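Local coordinates for luciferase-like monooxygenase (Streptomyces bottropensis, PDB 4US5), which probably acts as a flavin-dependent monooxygenase of the bacterial luciferase family, inserting oxygen into an organic substrate, at residues G172-V175 with S176-E179; Y188-H192 with F193-Q197; T199-A202 with M203-R207. All coordinates share one frame; numbering follows the deposited sequence.

Interaction 1. Residues G172-V175 with S176-E179; sequences GASV and SSAE
Ser174 and Ser177 grip each other where strand 167-172 gives way to helix 175-184. Ser174 is the N-cap. Its OG accepts from Ser177 N at 3.0 Å, with an N-H...O angle of 151°. With chi1 at 70°, OG sits between its own backbone N and carbonyl carbon, from where it can turn back to the first turn of the helix. Ser177 answers through its hydroxyl: Ser177 OG donates to Ser174 O at 2.7 Å, tilted 24° from the carbonyl plane. Ser177 N and Ala178 N add weak bonds to the same oxygen. This buried side is tight, for Ser177 OG also lies 3.3 Å from Gly172 CA and hydrogen-bonds Tyr188 OH. The other side is looser. The extended chain of Glu179 crosses Val175 obliquely, with Glu179 OE2 3.9 Å from Val175 CG1. Glu179 N also makes the usual helix bond to Val175 O, 3.0 Å long. Helix 199-209 meets both residues here, Val175 through Glu201 and Thr205 and Glu179 through Thr205, yet Glu179 remains exposed. The Ser174 bonds make a serine N-cap, here at a strand-to-helix junction of a TIM barrel.

Interaction 2. Residues Y188-H192 with F193-Q197; sequences YAYAH and FITPQ
The turn that leaves the C-terminal end of barrel strand 188-191 is closed here, mainly by Ala191 and Tyr190. Ala191 O takes two backbone donors. Thr195 N lies nearly in line with the C=O at 3.1 Å, while Ile194 N comes from above the carbonyl plane at 3.0 Å. Ala191 is also the centre of an inverse gamma turn, with a weak bond from His192 N to Tyr190 O. The Tyr190 side chain spans the turn. Its CG is anti to the backbone N (chi1 -172°), which carries the hydroxyl to the loop. There Tyr190 OH donates to Thr195 O at 2.7 Å, in the carbonyl plane and on a lone pair. Thr195 O lies at the ring edge, and the two side chains cross at about a right angle. Thr195 OG1 instead bonds Ala173 O.

Ala191, Phe193 and Ile194 form an apolar cluster. Ala191 CB touches Ile194 CG1 at 3.6 Å and Phe193 CE1 at 3.8 Å. Ile194 CG1 also lies over one face of the Phe193 ring, toward its rim.

A separate contact joins His192 and Pro196. The ring meets the proline obliquely, with His192 CE1 3.5 Å from Pro196 CB. Both ring nitrogens are used: ND1 bonds Thr199 OG1 and NE2 bonds Pro284 O. The turn starts the beta-to-alpha loop between strand 188-191 and helix 199-209, at the C-terminal end of a TIM-barrel strand.

Interaction 3. Residues T199-A202 with M203-R207; sequences TREA and MDTYR
Residues Thr199 to Arg207 form regular alpha helix, with i to i+4 backbone bonds such as Met203 N to Thr199 O at 3.0 Å. Thr205 adds a second bond to this pattern. Its OG1 is anti to its own carbonyl carbon (chi1 -64°), which turns the hydroxyl back along the helix. Thr205 OG1 donates to Glu201 O at 2.8 Å, and Thr205 N reaches that oxygen from the opposite face of the carbonyl plane. The Glu201 and Thr205 side chains lie side by side. A water joins them, donating to Glu201 OE2 at 2.7 Å and to Thr205 OG1 at 2.8 Å.

Asp204 lies alongside Arg200, but their charged groups do not meet. Asp204 OD2 is 3.7 Å from the aliphatic Arg200 CG, whereas Arg200 NH2 makes its salt bridge with Glu282. The carboxylate pairs instead with Arg207: Asp204 OD1 is 2.8 Å from Arg207 NH2. Arg207 NE also donates to Met203 O at 3.2 Å, with that oxygen close to the guanidinium plane. With a further bond from NH2 to Ala304 O, these should restrain the guanidinium. Met203 is a selenomethionine; its bent chain leads away from 199-202 and touches Pro221 and Ala307.

The helix links strands 188-191 and 221-229 in a beta-alpha-beta unit. Thr199, Ala202 and Met203 pack on Tyr190. Glu201 and Thr205 touch Val175 of helix 175-184, and Tyr206 OH bonds Leu186 O and Arg220 N.

How the interactions relate
The three contacts follow in series along the chain, on the same side of its centre, with centres 8 to 10 Å apart. Interaction 1 starts helix 175-184, interaction 2 ends strand 188-191, and interaction 3 lies on helix 199-209. They span two consecutive beta-alpha steps of the parallel barrel. Side-chain hydrogen bonds join interaction 1 to interaction 2 and interaction 2 to interaction 3. The rings of Tyr188 and Tyr206 also meet between the last two, their planes about 35° apart. Interactions 1 and 3 meet by helix packing, with Ala178 CB against Ala202 O. Together they tie two neighbouring strands of the barrel wall to the two helices that cover them on the outside.

Interaction 1. Residues G172-V175 with S176-E179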
ATOM      1  N   GLY B 172      19.929   4.717  -8.698  1.00 19.14           N
ATOM      2  CA  GLY B 172      21.261   4.122  -8.412  1.00 22.00           C
ATOM      3  C   GLY B 172      22.210   5.055  -7.708  1.00 20.57           C
ATOM      4  O   GLY B 172      21.978   6.291  -7.619  1.00 20.00           O
ATOM      5  N   ALA B 173      23.313   4.484  -7.237  1.00 19.20           N
ATOM      6  CA  ALA B 173      24.368   5.232  -6.594  1.00 20.63           C
ATOM      7  C   ALA B 173      25.723   4.605  -6.955  1.00 20.23           C
ATOM      8  O   ALA B 173      26.609   4.509  -6.112  1.00 20.48           O
ATOM      9  CB  ALA B 173      24.166   5.202  -5.112  1.00 20.83           C
ATOM     10  N   SER B 174      25.841   4.220  -8.215  1.00 20.90           N
ATOM     11  CA  SER B 174      27.013   3.511  -8.735  1.00 22.08           C
ATOM     12  C   SER B 174      27.079   3.666 -10.239  1.00 22.85           C
ATOM     13  O   SER B 174      26.066   3.839 -10.909  1.00 20.68           O
ATOM     14  CB  SER B 174      26.956   2.029  -8.372  1.00 20.44           C
ATOM     15  OG  SER B 174      25.943   1.332  -9.086  1.00 22.63           O
ATOM     16  N   VAL B 175      28.294   3.568 -10.782  1.00 22.00           N
ATOM     17  CA  VAL B 175      28.467   3.575 -12.236  1.00 24.65           C
ATOM     18  C   VAL B 175      27.800   2.361 -12.867  1.00 22.48           C
ATOM     19  O   VAL B 175      27.179   2.459 -13.927  1.00 22.59           O
ATOM     20  CB  VAL B 175      29.964   3.636 -12.634  1.00 27.17           C
ATOM     21  CG1 VAL B 175      30.127   3.587 -14.161  1.00 28.34           C
ATOM     22  CG2 VAL B 175      30.582   4.901 -12.108  1.00 27.45           C
ATOM     23  N   SER B 176      27.860   1.230 -12.180  1.00 25.38           N
ATOM     24  CA  SER B 176      27.227   0.019 -12.662  1.00 28.24           C
ATOM     25  C   SER B 176      25.708   0.186 -12.871  1.00 25.80           C
ATOM     26  O   SER B 176      25.143  -0.269 -13.871  1.00 25.37           O
ATOM     27  CB  SER B 176      27.574  -1.105 -11.659  1.00 33.06           C
ATOM     28  OG  SER B 176      26.474  -1.735 -11.059  1.00 39.33           O
ATOM     29  N   SER B 177      25.044   0.878 -11.952  1.00 22.93           N
ATOM     30  CA  SER B 177      23.590   1.082 -12.094  1.00 22.13           C
ATOM     31  C   SER B 177      23.283   1.943 -13.291  1.00 19.71           C
ATOM     32  O   SER B 177      22.278   1.760 -13.959  1.00 20.90           O
ATOM     33  CB  SER B 177      23.004   1.707 -10.780  1.00 21.63           C
ATOM     34  OG  SER B 177      23.584   2.968 -10.512  1.00 23.54           O
ATOM     35  N   ALA B 178      24.138   2.929 -13.533  1.00 22.81           N
ATOM     36  CA  ALA B 178      23.963   3.830 -14.628  1.00 21.40           C
ATOM     37  C   ALA B 178      24.100   3.060 -15.978  1.00 23.48           C
ATOM     38  O   ALA B 178      23.385   3.347 -16.922  1.00 23.01           O
ATOM     39  CB  ALA B 178      24.984   4.963 -14.542  1.00 21.79           C
ATOM     40  N   GLU B 179      25.040   2.108 -16.028  1.00 27.46           N
ATOM     41  CA  GLU B 179      25.199   1.206 -17.195  1.00 28.91           C
ATOM     42  C   GLU B 179      23.961   0.382 -17.419  1.00 25.85           C
ATOM     43  O   GLU B 179      23.504   0.215 -18.540  1.00 30.04           O
ATOM     44  CB  GLU B 179      26.413   0.274 -16.998  1.00 35.24           C
ATOM     45  CG  GLU B 179      27.741   0.990 -17.183  1.00 38.14           C
ATOM     46  CD  GLU B 179      28.957   0.214 -16.652  1.00 45.50           C
ATOM     47  OE1 GLU B 179      28.803  -0.886 -16.066  1.00 45.56           O
ATOM     48  OE2 GLU B 179      30.089   0.734 -16.814  1.00 52.98           O
TER

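Interaction 2. Residues Y188-H192 with F193-Q197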
ATOM      1  N   TYR B 188      16.564   7.425 -15.112  1.00 20.24           N
ATOM      2  CA  TYR B 188      17.557   7.121 -14.137  1.00 18.44           C
ATOM      3  C   TYR B 188      17.719   8.258 -13.159  1.00 17.43           C
ATOM      4  O   TYR B 188      17.841   9.388 -13.567  1.00 17.38           O
ATOM      5  CB  TYR B 188      18.896   6.874 -14.841  1.00 18.86           C
ATOM      6  CG  TYR B 188      20.036   6.508 -13.943  1.00 19.28           C
ATOM      7  CD1 TYR B 188      19.994   5.390 -13.165  1.00 20.43           C
ATOM      8  CD2 TYR B 188      21.215   7.274 -13.928  1.00 21.77           C
ATOM      9  CE1 TYR B 188      21.079   5.019 -12.371  1.00 20.82           C
ATOM     10  CE2 TYR B 188      22.292   6.938 -13.113  1.00 20.25           C
ATOM     11  CZ  TYR B 188      22.230   5.805 -12.353  1.00 21.73           C
ATOM     12  OH  TYR B 188      23.294   5.429 -11.577  1.00 23.86           O
ATOM     13  N   ALA B 189      17.735   7.931 -11.867  1.00 18.12           N
ATOM     14  CA  ALA B 189      17.981   8.921 -10.837  1.00 17.63           C
ATOM     15  C   ALA B 189      19.211   8.519 -10.047  1.00 16.88           C
ATOM     16  O   ALA B 189      19.248   7.457  -9.424  1.00 18.95           O
ATOM     17  CB  ALA B 189      16.781   9.033  -9.932  1.00 19.13           C
ATOM     18  N   TYR B 190      20.235   9.362 -10.088  1.00 16.71           N
ATOM     19  CA  TYR B 190      21.496   9.100  -9.384  1.00 17.45           C
ATOM     20  C   TYR B 190      21.566   9.796  -8.050  1.00 15.58           C
ATOM     21  O   TYR B 190      21.433  11.028  -7.964  1.00 18.35           O
ATOM     22  CB  TYR B 190      22.714   9.547 -10.216  1.00 17.16           C
ATOM     23  CG  TYR B 190      24.039   9.127  -9.610  1.00 18.14           C
ATOM     24  CD1 TYR B 190      24.563   7.886  -9.852  1.00 18.11           C
ATOM     25  CD2 TYR B 190      24.757   9.989  -8.790  1.00 19.14           C
ATOM     26  CE1 TYR B 190      25.787   7.498  -9.295  1.00 17.27           C
ATOM     27  CE2 TYR B 190      25.969   9.617  -8.226  1.00 18.51           C
ATOM     28  CZ  TYR B 190      26.468   8.342  -8.475  1.00 18.69           C
ATOM     29  OH  TYR B 190      27.668   7.962  -7.918  1.00 19.95           O
ATOM     30  N   ALA B 191      21.876   9.031  -7.017  1.00 16.14           N
ATOM     31  CA  ALA B 191      22.040   9.576  -5.663  1.00 17.30           C
ATOM     32  C   ALA B 191      23.425  10.167  -5.402  1.00 17.11           C
ATOM     33  O   ALA B 191      24.283   9.533  -4.778  1.00 17.71           O
ATOM     34  CB  ALA B 191      21.702   8.506  -4.607  1.00 18.78           C
ATOM     35  N   HIS B 192      23.579  11.428  -5.761  1.00 15.30           N
ATOM     36  CA  HIS B 192      24.817  12.139  -5.548  1.00 15.91           C
ATOM     37  C   HIS B 192      25.191  12.174  -4.067  1.00 17.55           C
ATOM     38  O   HIS B 192      26.383  12.044  -3.704  1.00 18.17           O
ATOM     39  CB  HIS B 192      24.708  13.540  -6.093  1.00 17.67           C
ATOM     40  CG  HIS B 192      25.796  14.430  -5.632  1.00 19.26           C
ATOM     41  ND1 HIS B 192      27.077  14.361  -6.133  1.00 19.02           N
ATOM     42  CD2 HIS B 192      25.843  15.292  -4.590  1.00 18.04           C
ATOM     43  CE1 HIS B 192      27.844  15.211  -5.472  1.00 19.58           C
ATOM     44  NE2 HIS B 192      27.100  15.832  -4.572  1.00 18.08           N
ATOM     45  N   PHE B 193      24.180  12.307  -3.213  1.00 17.08           N
ATOM     46  CA  PHE B 193      24.416  12.456  -1.798  1.00 18.31           C
ATOM     47  C   PHE B 193      24.901  11.161  -1.169  1.00 18.39           C
ATOM     48  O   PHE B 193      25.392  11.164  -0.046  1.00 20.20           O
ATOM     49  CB  PHE B 193      23.149  12.958  -1.077  1.00 17.59           C
ATOM     50  CG  PHE B 193      22.001  11.975  -1.073  1.00 17.46           C
ATOM     51  CD1 PHE B 193      21.162  11.858  -2.163  1.00 18.48           C
ATOM     52  CD2 PHE B 193      21.720  11.212   0.051  1.00 20.09           C
ATOM     53  CE1 PHE B 193      20.103  10.983  -2.154  1.00 18.37           C
ATOM     54  CE2 PHE B 193      20.668  10.328   0.061  1.00 19.52           C
ATOM     55  CZ  PHE B 193      19.840  10.224  -1.038  1.00 21.07           C
ATOM     56  N   ILE B 194      24.726  10.056  -1.877  1.00 19.60           N
ATOM     57  CA  ILE B 194      25.190   8.738  -1.401  1.00 20.32           C
ATOM     58  C   ILE B 194      26.603   8.438  -1.922  1.00 20.53           C
ATOM     59  O   ILE B 194      27.481   8.036  -1.151  1.00 20.39           O
ATOM     60  CB  ILE B 194      24.249   7.615  -1.849  1.00 22.64           C
ATOM     61  CG1 ILE B 194      22.860   7.853  -1.234  1.00 24.35           C
ATOM     62  CG2 ILE B 194      24.817   6.220  -1.468  1.00 24.66           C
ATOM     63  CD1 ILE B 194      21.866   6.730  -1.430  1.00 27.41           C
ATOM     64  N   THR B 195      26.826   8.653  -3.213  1.00 20.06           N
ATOM     65  CA  THR B 195      28.103   8.344  -3.851  1.00 20.45           C
ATOM     66  C   THR B 195      28.630   9.535  -4.671  1.00 19.81           C
ATOM     67  O   THR B 195      28.654   9.501  -5.905  1.00 19.62           O
ATOM     68  CB  THR B 195      27.936   7.077  -4.704  1.00 20.83           C
ATOM     69  OG1 THR B 195      27.336   6.059  -3.904  1.00 21.26           O
ATOM     70  CG2 THR B 195      29.283   6.542  -5.226  1.00 23.59           C
ATOM     71  N   PRO B 196      29.040  10.600  -3.986  1.00 20.69           N
ATOM     72  CA  PRO B 196      29.448  11.816  -4.665  1.00 20.36           C
ATOM     73  C   PRO B 196      30.790  11.653  -5.399  1.00 21.21           C
ATOM     74  O   PRO B 196      31.085  12.445  -6.280  1.00 23.53           O
ATOM     75  CB  PRO B 196      29.587  12.832  -3.534  1.00 21.23           C
ATOM     76  CG  PRO B 196      29.812  12.004  -2.316  1.00 22.04           C
ATOM     77  CD  PRO B 196      29.027  10.751  -2.535  1.00 21.67           C
ATOM     78  N   GLN B 197      31.550  10.614  -5.078  1.00 23.59           N
ATOM     79  CA  GLN B 197      32.819  10.383  -5.800  1.00 26.24           C
ATOM     80  C   GLN B 197      32.618  10.013  -7.278  1.00 26.85           C
ATOM     81  O   GLN B 197      33.506  10.234  -8.073  1.00 27.32           O
ATOM     82  CB  GLN B 197      33.677   9.323  -5.080  1.00 28.93           C
ATOM     83  CG  GLN B 197      33.063   7.936  -5.040  1.00 31.48           C
ATOM     84  CD  GLN B 197      32.310   7.657  -3.743  1.00 36.19           C
ATOM     85  OE1 GLN B 197      31.574   8.529  -3.198  1.00 32.10           O
ATOM     86  NE2 GLN B 197      32.480   6.440  -3.235  1.00 34.69           N
TER

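Interaction 3. Residues T199-A202 with M203-R207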
ATOM      1  N   THR B 199      29.565  10.788  -9.247  1.00 21.39           N
ATOM      2  CA  THR B 199      28.422  11.437  -9.868  1.00 20.91           C
ATOM      3  C   THR B 199      28.660  11.802 -11.327  1.00 20.29           C
ATOM      4  O   THR B 199      27.876  11.449 -12.205  1.00 20.94           O
ATOM      5  CB  THR B 199      28.044  12.712  -9.083  1.00 20.71           C
ATOM      6  OG1 THR B 199      27.825  12.360  -7.704  1.00 19.83           O
ATOM      7  CG2 THR B 199      26.778  13.346  -9.663  1.00 22.09           C
ATOM      8  N   ARG B 200      29.738  12.529 -11.595  1.00 21.41           N
ATOM      9  CA  ARG B 200      30.022  12.941 -12.958  1.00 22.51           C
ATOM     10  C   ARG B 200      30.176  11.748 -13.895  1.00 21.06           C
ATOM     11  O   ARG B 200      29.551  11.702 -14.970  1.00 22.11           O
ATOM     12  CB  ARG B 200      31.264  13.844 -12.991  1.00 24.01           C
ATOM     13  CG  ARG B 200      31.635  14.292 -14.401  1.00 26.39           C
ATOM     14  CD  ARG B 200      32.857  15.163 -14.360  1.00 26.57           C
ATOM     15  NE  ARG B 200      32.604  16.510 -13.826  1.00 25.26           N
ATOM     16  CZ  ARG B 200      32.102  17.521 -14.518  1.00 24.28           C
ATOM     17  NH1 ARG B 200      31.713  17.368 -15.767  1.00 25.76           N
ATOM     18  NH2 ARG B 200      31.978  18.699 -13.963  1.00 25.61           N
ATOM     19  N   GLU B 201      30.949  10.767 -13.495  1.00 22.19           N
ATOM     20  CA  GLU B 201      31.173   9.584 -14.338  1.00 24.27           C
ATOM     21  C   GLU B 201      29.887   8.817 -14.589  1.00 24.80           C
ATOM     22  O   GLU B 201      29.613   8.386 -15.723  1.00 24.61           O
ATOM     23  CB  GLU B 201      32.236   8.643 -13.732  1.00 29.05           C
ATOM     24  CG  GLU B 201      32.500   7.397 -14.561  1.00 30.73           C
ATOM     25  CD  GLU B 201      33.487   6.413 -13.945  1.00 34.73           C
ATOM     26  OE1 GLU B 201      34.108   6.715 -12.908  1.00 39.55           O
ATOM     27  OE2 GLU B 201      33.646   5.323 -14.519  1.00 40.00           O
ATOM     28  N   ALA B 202      29.103   8.612 -13.531  1.00 22.88           N
ATOM     29  CA  ALA B 202      27.856   7.873 -13.640  1.00 21.73           C
ATOM     30  C   ALA B 202      26.882   8.530 -14.597  1.00 20.92           C
ATOM     31  O   ALA B 202      26.328   7.858 -15.452  1.00 22.42           O
ATOM     32  CB  ALA B 202      27.216   7.680 -12.263  1.00 21.84           C
HETATM   33  N   MSE B 203      26.696   9.834 -14.480  1.00 20.21           N
HETATM   34  CA  MSE B 203      25.764  10.544 -15.309  1.00 20.65           C
HETATM   35  C   MSE B 203      26.278  10.613 -16.753  1.00 23.11           C
HETATM   36  O   MSE B 203      25.503  10.526 -17.699  1.00 19.91           O
HETATM   37  CB  MSE B 203      25.447  11.906 -14.725  1.00 22.46           C
HETATM   38  CG  MSE B 203      24.769  11.764 -13.334  1.00 23.44           C
HETATM   39 SE   MSE B 203      22.880  11.219 -13.560  1.00 31.41          SE
HETATM   40  CE  MSE B 203      22.100  13.015 -13.701  1.00 27.23           C
ATOM     41  N   ASP B 204      27.591  10.760 -16.920  1.00 21.97           N
ATOM     42  CA  ASP B 204      28.205  10.687 -18.288  1.00 27.37           C
ATOM     43  C   ASP B 204      27.949   9.323 -18.918  1.00 24.05           C
ATOM     44  O   ASP B 204      27.529   9.246 -20.070  1.00 25.51           O
ATOM     45  CB  ASP B 204      29.714  10.940 -18.212  1.00 26.66           C
ATOM     46  CG  ASP B 204      30.058  12.418 -18.048  1.00 31.20           C
ATOM     47  OD1 ASP B 204      29.164  13.259 -18.212  1.00 33.65           O
ATOM     48  OD2 ASP B 204      31.240  12.731 -17.745  1.00 32.13           O
ATOM     49  N   THR B 205      28.206   8.266 -18.154  1.00 25.66           N
ATOM     50  CA  THR B 205      28.034   6.882 -18.601  1.00 25.95           C
ATOM     51  C   THR B 205      26.606   6.564 -18.987  1.00 28.58           C
ATOM     52  O   THR B 205      26.342   5.948 -20.043  1.00 25.86           O
ATOM     53  CB  THR B 205      28.502   5.902 -17.519  1.00 27.53           C
ATOM     54  OG1 THR B 205      29.907   6.082 -17.322  1.00 29.74           O
ATOM     55  CG2 THR B 205      28.256   4.455 -17.912  1.00 27.98           C
ATOM     56  N   TYR B 206      25.659   7.007 -18.161  1.00 27.21           N
ATOM     57  CA  TYR B 206      24.245   6.835 -18.463  1.00 23.00           C
ATOM     58  C   TYR B 206      23.887   7.397 -19.837  1.00 24.77           C
ATOM     59  O   TYR B 206      23.238   6.723 -20.654  1.00 26.63           O
ATOM     60  CB  TYR B 206      23.364   7.530 -17.391  1.00 21.69           C
ATOM     61  CG  TYR B 206      21.911   7.526 -17.719  1.00 20.51           C
ATOM     62  CD1 TYR B 206      21.218   6.325 -17.866  1.00 21.47           C
ATOM     63  CD2 TYR B 206      21.195   8.693 -17.820  1.00 19.87           C
ATOM     64  CE1 TYR B 206      19.857   6.310 -18.157  1.00 21.83           C
ATOM     65  CE2 TYR B 206      19.843   8.684 -18.106  1.00 21.85           C
ATOM     66  CZ  TYR B 206      19.176   7.497 -18.267  1.00 22.35           C
ATOM     67  OH  TYR B 206      17.822   7.510 -18.549  1.00 22.69           O
ATOM     68  N   ARG B 207      24.291   8.627 -20.080  1.00 25.88           N
ATOM     69  CA  ARG B 207      24.004   9.305 -21.326  1.00 25.79           C
ATOM     70  C   ARG B 207      24.731   8.678 -22.505  1.00 28.39           C
ATOM     71  O   ARG B 207      24.121   8.457 -23.545  1.00 29.65           O
ATOM     72  CB  ARG B 207      24.322  10.792 -21.233  1.00 25.56           C
ATOM     73  CG  ARG B 207      23.277  11.546 -20.412  1.00 31.17           C
ATOM     74  CD  ARG B 207      23.625  12.995 -20.242  1.00 31.11           C
ATOM     75  NE  ARG B 207      24.827  13.134 -19.439  1.00 34.63           N
ATOM     76  CZ  ARG B 207      25.491  14.260 -19.290  1.00 37.32           C
ATOM     77  NH1 ARG B 207      25.052  15.376 -19.877  1.00 37.97           N
ATOM     78  NH2 ARG B 207      26.586  14.280 -18.535  1.00 37.02           N
TER
HETATM   79  O   HOH W   1      32.250   4.646 -16.776  1.00 36.71           O